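Local atomic coordinates of extracellular solute-binding protein family 1 (Pseudothermotoga lettingae, PDB entry 5CI5), a protein that binds alpha-D-tagatopyranose in its ligand pocket and, as an ABC-transporter solute-binding protein, probably delivers sugar to a membrane permease. Residues Gly88-Phe93 and Gly97-Met102; Asn118-Val123 and Tyr130-Tyr135. One frame throughout, in Å; residues are numbered along the deposited sequence.

Contact 1: Gly88-Phe93 and Gly97-Met102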
loop_
_atom_site.group_PDB
_atom_site.type_symbol
_atom_site.label_atom_id
_atom_site.label_comp_id
_atom_site.label_asym_id
_atom_site.label_seq_id
_atom_site.Cartn_x
_atom_site.Cartn_y
_atom_site.Cartn_z
ATOM N N GLY A 88 2.280 8.034 -5.539
ATOM C CA GLY A 88 2.153 8.902 -6.700
ATOM C C GLY A 88 1.032 9.917 -6.700
ATOM O O GLY A 88 0.961 10.773 -7.605
ATOM N N TRP A 89 0.102 9.841 -5.757
ATOM C CA TRP A 89 -1.023 10.774 -5.837
ATOM C C TRP A 89 -0.600 12.217 -5.568
ATOM O O TRP A 89 -1.147 13.135 -6.182
ATOM C CB TRP A 89 -2.141 10.432 -4.860
ATOM C CG TRP A 89 -2.806 9.091 -5.018
ATOM C CD1 TRP A 89 -2.370 7.995 -5.749
ATOM C CD2 TRP A 89 -4.046 8.701 -4.426
ATOM N NE1 TRP A 89 -3.256 6.960 -5.604
ATOM C CE2 TRP A 89 -4.296 7.364 -4.809
ATOM C CE3 TRP A 89 -4.972 9.356 -3.619
ATOM C CZ2 TRP A 89 -5.423 6.673 -4.388
ATOM C CZ3 TRP A 89 -6.089 8.666 -3.193
ATOM C CH2 TRP A 89 -6.309 7.342 -3.587
ATOM N N VAL A 90 0.317 12.442 -4.630
ATOM C CA VAL A 90 0.620 13.817 -4.257
ATOM C C VAL A 90 1.285 14.568 -5.428
ATOM O O VAL A 90 0.862 15.665 -5.799
ATOM C CB VAL A 90 1.445 13.852 -2.952
ATOM C CG1 VAL A 90 1.911 15.240 -2.661
ATOM C CG2 VAL A 90 0.555 13.370 -1.828
ATOM N N PRO A 91 2.277 13.964 -6.085
ATOM C CA PRO A 91 2.795 14.632 -7.298
ATOM C C PRO A 91 1.762 14.858 -8.389
ATOM O O PRO A 91 1.762 15.923 -9.027
ATOM C CB PRO A 91 3.891 13.665 -7.773
ATOM C CG PRO A 91 4.351 13.023 -6.520
ATOM C CD PRO A 91 3.106 12.811 -5.701
ATOM N N THR A 92 0.866 13.892 -8.595
ATOM C CA THR A 92 -0.188 14.037 -9.590
ATOM C C THR A 92 -1.067 15.267 -9.266
ATOM O O THR A 92 -1.327 16.123 -10.138
ATOM C CB THR A 92 -1.059 12.785 -9.647
ATOM O OG1 THR A 92 -0.238 11.671 -10.001
ATOM C CG2 THR A 92 -2.176 12.910 -10.649
ATOM N N PHE A 93 -1.526 15.361 -8.021
ATOM C CA PHE A 93 -2.428 16.465 -7.663
ATOM C C PHE A 93 -1.698 17.801 -7.601
ATOM O O PHE A 93 -2.251 18.833 -7.996
ATOM C CB PHE A 93 -3.109 16.221 -6.308
ATOM C CG PHE A 93 -3.906 14.933 -6.216
ATOM C CD1 PHE A 93 -4.431 14.305 -7.333
ATOM C CD2 PHE A 93 -4.122 14.365 -4.976
ATOM C CE1 PHE A 93 -5.143 13.111 -7.201
ATOM C CE2 PHE A 93 -4.842 13.196 -4.834
ATOM C CZ PHE A 93 -5.363 12.578 -5.963
ATOM N N GLY A 97 -1.950 22.059 -9.421
ATOM C CA GLY A 97 -2.279 23.161 -8.536
ATOM C C GLY A 97 -3.400 22.861 -7.553
ATOM O O GLY A 97 -3.986 23.761 -6.985
ATOM N N TRP A 98 -3.714 21.582 -7.363
ATOM C CA TRP A 98 -4.854 21.196 -6.536
ATOM C C TRP A 98 -4.546 21.182 -5.051
ATOM O O TRP A 98 -5.477 21.113 -4.225
ATOM C CB TRP A 98 -5.337 19.815 -6.950
ATOM C CG TRP A 98 -6.055 19.749 -8.264
ATOM C CD1 TRP A 98 -6.468 20.783 -9.048
ATOM C CD2 TRP A 98 -6.438 18.546 -8.952
ATOM N NE1 TRP A 98 -7.087 20.298 -10.173
ATOM C CE2 TRP A 98 -7.078 18.930 -10.139
ATOM C CE3 TRP A 98 -6.285 17.183 -8.681
ATOM C CZ2 TRP A 98 -7.599 17.995 -11.049
ATOM C CZ3 TRP A 98 -6.816 16.257 -9.577
ATOM C CH2 TRP A 98 -7.442 16.674 -10.756
ATOM N N LEU A 99 -3.260 21.209 -4.702
ATOM C CA LEU A 99 -2.824 21.101 -3.305
ATOM C C LEU A 99 -2.096 22.337 -2.765
ATOM O O LEU A 99 -1.269 22.946 -3.429
ATOM C CB LEU A 99 -1.899 19.887 -3.136
ATOM C CG LEU A 99 -2.478 18.523 -3.501
ATOM C CD1 LEU A 99 -1.462 17.432 -3.175
ATOM C CD2 LEU A 99 -3.805 18.195 -2.827
ATOM N N GLU A 100 -2.436 22.690 -1.536
ATOM C CA GLU A 100 -1.736 23.743 -0.794
ATOM C C GLU A 100 -0.333 23.271 -0.423
ATOM O O GLU A 100 -0.176 22.161 0.073
ATOM C CB GLU A 100 -2.530 24.087 0.467
ATOM C CG GLU A 100 -1.942 25.201 1.319
ATOM C CD GLU A 100 -2.213 26.588 0.785
ATOM O OE1 GLU A 100 -2.829 26.747 -0.301
ATOM O OE2 GLU A 100 -1.837 27.545 1.482
ATOM N N PRO A 101 0.700 24.102 -0.667
ATOM C CA PRO A 101 2.043 23.696 -0.225
ATOM C C PRO A 101 2.118 23.618 1.292
ATOM O O PRO A 101 1.417 24.353 2.006
ATOM C CB PRO A 101 2.960 24.812 -0.759
ATOM C CG PRO A 101 2.063 25.998 -0.853
ATOM C CD PRO A 101 0.714 25.443 -1.272
HETATM N N MSE A 102 2.937 22.707 1.802
HETATM C CA MSE A 102 3.103 22.585 3.250
HETATM C C MSE A 102 4.578 22.844 3.689
HETATM O O MSE A 102 4.959 22.504 4.805
HETATM C CB MSE A 102 2.560 21.196 3.710
HETATM C CG MSE A 102 0.970 21.067 3.623
HETATM SE SE MSE A 102 0.118 19.255 3.656
HETATM C CE MSE A 102 0.146 18.964 5.576
#
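Phe-93 and Trp-98 show how a chain leaving a helix can fold its next side chains back over the last turn. Trp-98 brings CE3, on the rim of its six-membered ring, to within 3.7 Å of Phe-93 CD1, which lies near the indole plane; the two ring planes are inclined at 38°, so the pair is oblique. On the same phenylalanine, the CB methylene is met by the branch of Leu-99: with CG anti to its carbonyl carbon (chi1 -59°), Leu-99 sets that CG 3.7 Å from Phe-93 CB. Leu-99 CD1 reaches on to Val-90 CG1 at 4.1 Å. One backbone bond joins the segments, from Trp-98 N to Phe-93 O at 3.2 Å, the donor tilted 29° from the carbonyl plane. The reversal behind it is a Schellman motif, in which Gly-97 takes the positive phi. At the other end of the helix, Gly-88 O accepts both Thr-92 N and Thr-92 OG1, from opposite faces of its carbonyl plane. Replacing the indole of Trp-98 with the methyl of an alanine is likely to open a gap against helix 62-75, where it rests on Leu-73 and Gln-74, and to leave Phe-93 CD1 without its partner. Phe-93 packs against Leu-69 of that same helix, while Val-90 and Leu-99 face Val-304 of strand 298-304 and Tyr-130 of strand 128-138.

Contact 2: Asn118-Val123 and Tyr130-Tyr135. With T6T (alpha-D-tagatopyranose), chain C.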
loop_
_atom_site.group_PDB
_atom_site.type_symbol
_atom_site.label_atom_id
_atom_site.label_comp_id
_atom_site.label_asym_id
_atom_site.label_seq_id
_atom_site.Cartn_x
_atom_site.Cartn_y
_atom_site.Cartn_z
ATOM N N ASN A 118 12.887 8.640 3.718
ATOM C CA ASN A 118 12.578 8.101 2.421
ATOM C C ASN A 118 11.154 8.416 2.041
ATOM O O ASN A 118 10.758 8.221 0.902
ATOM C CB ASN A 118 12.842 6.594 2.377
ATOM C CG ASN A 118 12.098 5.811 3.455
ATOM O OD1 ASN A 118 11.948 6.261 4.606
ATOM N ND2 ASN A 118 11.667 4.600 3.096
ATOM N N LEU A 119 10.375 8.940 2.987
ATOM C CA LEU A 119 8.995 9.289 2.662
ATOM C C LEU A 119 8.883 10.671 2.004
ATOM O O LEU A 119 7.896 10.939 1.320
ATOM C CB LEU A 119 8.108 9.243 3.925
ATOM C CG LEU A 119 8.098 7.870 4.618
ATOM C CD1 LEU A 119 7.242 7.892 5.899
ATOM C CD2 LEU A 119 7.610 6.770 3.645
ATOM N N TRP A 120 9.843 11.570 2.218
ATOM C CA TRP A 120 9.631 12.921 1.689
ATOM C C TRP A 120 9.559 12.959 0.165
ATOM O O TRP A 120 8.722 13.661 -0.362
ATOM C CB TRP A 120 10.698 13.880 2.197
ATOM C CG TRP A 120 10.553 14.195 3.652
ATOM C CD1 TRP A 120 11.505 14.059 4.619
ATOM C CD2 TRP A 120 9.377 14.686 4.316
ATOM N NE1 TRP A 120 10.999 14.449 5.846
ATOM C CE2 TRP A 120 9.691 14.819 5.686
ATOM C CE3 TRP A 120 8.094 15.014 3.886
ATOM C CZ2 TRP A 120 8.766 15.284 6.628
ATOM C CZ3 TRP A 120 7.173 15.477 4.815
ATOM C CH2 TRP A 120 7.519 15.615 6.174
ATOM N N PRO A 121 10.378 12.152 -0.552
ATOM C CA PRO A 121 10.246 12.212 -2.013
ATOM C C PRO A 121 8.856 11.825 -2.534
ATOM O O PRO A 121 8.459 12.281 -3.620
ATOM C CB PRO A 121 11.331 11.229 -2.496
ATOM C CG PRO A 121 12.354 11.283 -1.421
ATOM C CD PRO A 121 11.570 11.381 -0.148
ATOM N N THR A 122 8.113 11.008 -1.780
ATOM C CA THR A 122 6.807 10.538 -2.223
ATOM C C THR A 122 5.731 11.619 -2.214
ATOM O O THR A 122 4.680 11.442 -2.848
ATOM C CB THR A 122 6.282 9.365 -1.355
ATOM O OG1 THR A 122 5.831 9.846 -0.078
ATOM C CG2 THR A 122 7.356 8.291 -1.147
ATOM N N VAL A 123 5.980 12.725 -1.502
ATOM C CA VAL A 123 5.002 13.807 -1.377
ATOM C C VAL A 123 5.571 15.137 -1.878
ATOM O O VAL A 123 5.028 16.213 -1.545
ATOM C CB VAL A 123 4.507 13.982 0.081
ATOM C CG1 VAL A 123 3.711 12.763 0.543
ATOM C CG2 VAL A 123 5.678 14.263 1.048
ATOM N N TYR A 130 4.020 18.718 -0.475
ATOM C CA TYR A 130 2.581 18.952 -0.557
ATOM C C TYR A 130 1.756 17.959 0.254
ATOM O O TYR A 130 0.524 17.909 0.106
ATOM C CB TYR A 130 2.135 18.871 -2.016
ATOM C CG TYR A 130 2.499 20.095 -2.851
ATOM C CD1 TYR A 130 3.643 20.115 -3.630
ATOM C CD2 TYR A 130 1.689 21.220 -2.854
ATOM C CE1 TYR A 130 3.976 21.216 -4.393
ATOM C CE2 TYR A 130 2.006 22.324 -3.614
ATOM C CZ TYR A 130 3.151 22.316 -4.385
ATOM O OH TYR A 130 3.459 23.425 -5.158
ATOM N N GLY A 131 2.412 17.139 1.077
ATOM C CA GLY A 131 1.707 16.260 1.977
ATOM C C GLY A 131 2.504 15.916 3.211
ATOM O O GLY A 131 3.745 16.039 3.242
ATOM N N LEU A 132 1.788 15.492 4.248
ATOM C CA LEU A 132 2.403 15.061 5.509
ATOM C C LEU A 132 2.169 13.557 5.647
ATOM O O LEU A 132 1.048 13.150 5.908
ATOM C CB LEU A 132 1.800 15.796 6.707
ATOM C CG LEU A 132 2.263 15.311 8.084
ATOM C CD1 LEU A 132 3.790 15.176 8.164
ATOM C CD2 LEU A 132 1.713 16.241 9.146
ATOM N N PRO A 133 3.214 12.735 5.446
ATOM C CA PRO A 133 3.024 11.279 5.612
ATOM C C PRO A 133 2.479 10.966 7.004
ATOM O O PRO A 133 3.074 11.396 7.996
ATOM C CB PRO A 133 4.441 10.718 5.400
ATOM C CG PRO A 133 5.078 11.721 4.495
ATOM C CD PRO A 133 4.591 13.051 5.032
ATOM N N TRP A 134 1.377 10.228 7.061
ATOM C CA TRP A 134 0.725 9.887 8.329
ATOM C C TRP A 134 0.966 8.419 8.745
ATOM O O TRP A 134 1.291 8.152 9.900
ATOM C CB TRP A 134 -0.780 10.171 8.251
ATOM C CG TRP A 134 -1.434 9.912 9.573
ATOM C CD1 TRP A 134 -1.395 10.742 10.679
ATOM C CD2 TRP A 134 -2.141 8.735 9.986
ATOM N NE1 TRP A 134 -2.063 10.154 11.732
ATOM C CE2 TRP A 134 -2.530 8.931 11.337
ATOM C CE3 TRP A 134 -2.514 7.546 9.344
ATOM C CZ2 TRP A 134 -3.243 7.976 12.063
ATOM C CZ3 TRP A 134 -3.239 6.589 10.074
ATOM C CH2 TRP A 134 -3.601 6.819 11.418
ATOM N N TYR A 135 0.750 7.460 7.838
ATOM C CA TYR A 135 1.245 6.107 8.087
ATOM C C TYR A 135 1.970 5.600 6.871
ATOM O O TYR A 135 1.805 6.108 5.766
ATOM C CB TYR A 135 0.125 5.139 8.503
ATOM C CG TYR A 135 -0.643 4.350 7.446
ATOM C CD1 TYR A 135 -0.061 3.270 6.796
ATOM C CD2 TYR A 135 -1.982 4.618 7.188
ATOM C CE1 TYR A 135 -0.792 2.505 5.888
ATOM C CE2 TYR A 135 -2.725 3.854 6.294
ATOM C CZ TYR A 135 -2.122 2.798 5.656
ATOM O OH TYR A 135 -2.912 2.061 4.789
HETATM O O3 T6T C . 0.443 0.582 0.880
HETATM C C3 T6T C . -0.731 1.385 0.945
HETATM C C4 T6T C . -0.863 2.165 -0.363
HETATM O O4 T6T C . 0.341 2.899 -0.620
HETATM C C5 T6T C . -1.142 1.174 -1.473
HETATM O O5 T6T C . -1.285 1.856 -2.720
HETATM C C6 T6T C . -2.387 0.355 -1.150
HETATM O O6 T6T C . -2.177 -0.345 0.075
HETATM C C2 T6T C . -1.920 0.514 1.190
HETATM O O2 T6T C . -3.071 1.333 1.432
HETATM C C1 T6T C . -1.706 -0.397 2.419
HETATM O O1 T6T C . -1.377 0.291 3.570
#
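The indole of Trp-120 has Gly-131 O at its edge, in the ring plane, while its CZ3 meets Pro-133 CD obliquely at 3.5 Å. The second flat group, the phenol of Tyr-135, has tagatose O1 at one edge and Trp-134 CE3 at the opposite edge, both near its plane. Here a helical turn packs on a strand of the mixed sheet in a periplasmic-binding-protein fold, and the strand carries a classic beta bulge, Trp-134 and Tyr-135 both facing Trp-301. Leu-119 and Pro-133 lie alongside and point opposite ways, Leu-119 CB 4.0 Å from Pro-133 CG. Val-123 sets CG1 anti to the carbonyl carbon (chi1 -66°), which leaves CG2 between the backbone N and the carbonyl carbon, 3.4 Å from Gly-131 O. Packing is tight here: a CB on Gly-131 would come close to Val-123 CG1, and both N and O of the glycine are buried without a polar partner. One hydrogen bond crosses this largely apolar contact, Tyr-130 N donating to Val-123 O at 2.9 Å and nearly straight (175° at the hydrogen). The turn itself is tied by Leu-119 O, which accepts Thr-122 N and, on a lone pair in the carbonyl plane, Thr-122 OG1 at 2.7 Å. At the sugar end, Asp-137, Arg-139 and Trp-301 also bind tagatose, and Tyr-135 OH stands 2.6 Å from O1 of the ligand.

In the fold
Read from the N terminus, the two contacts come in series, neither nested nor crossed. Contact 1 closes first, over three residues, the first two of them the end of helix 89-95, and leads the chain across to helix 103-108. Contact 2 opens later, spanning the hairpin of strands 124-125 and 128-138, whose longer strand runs on to the sugar pocket. Their centres are 11 Å apart and they share a boundary: Val-90 CG1 lies 3.5 Å from Val-123 O, and the Tyr-130 ring passes along the backbone of Leu-99 and Glu-100. Together they tie helix 89-95 and its following loop to the strand that carries Tyr-135.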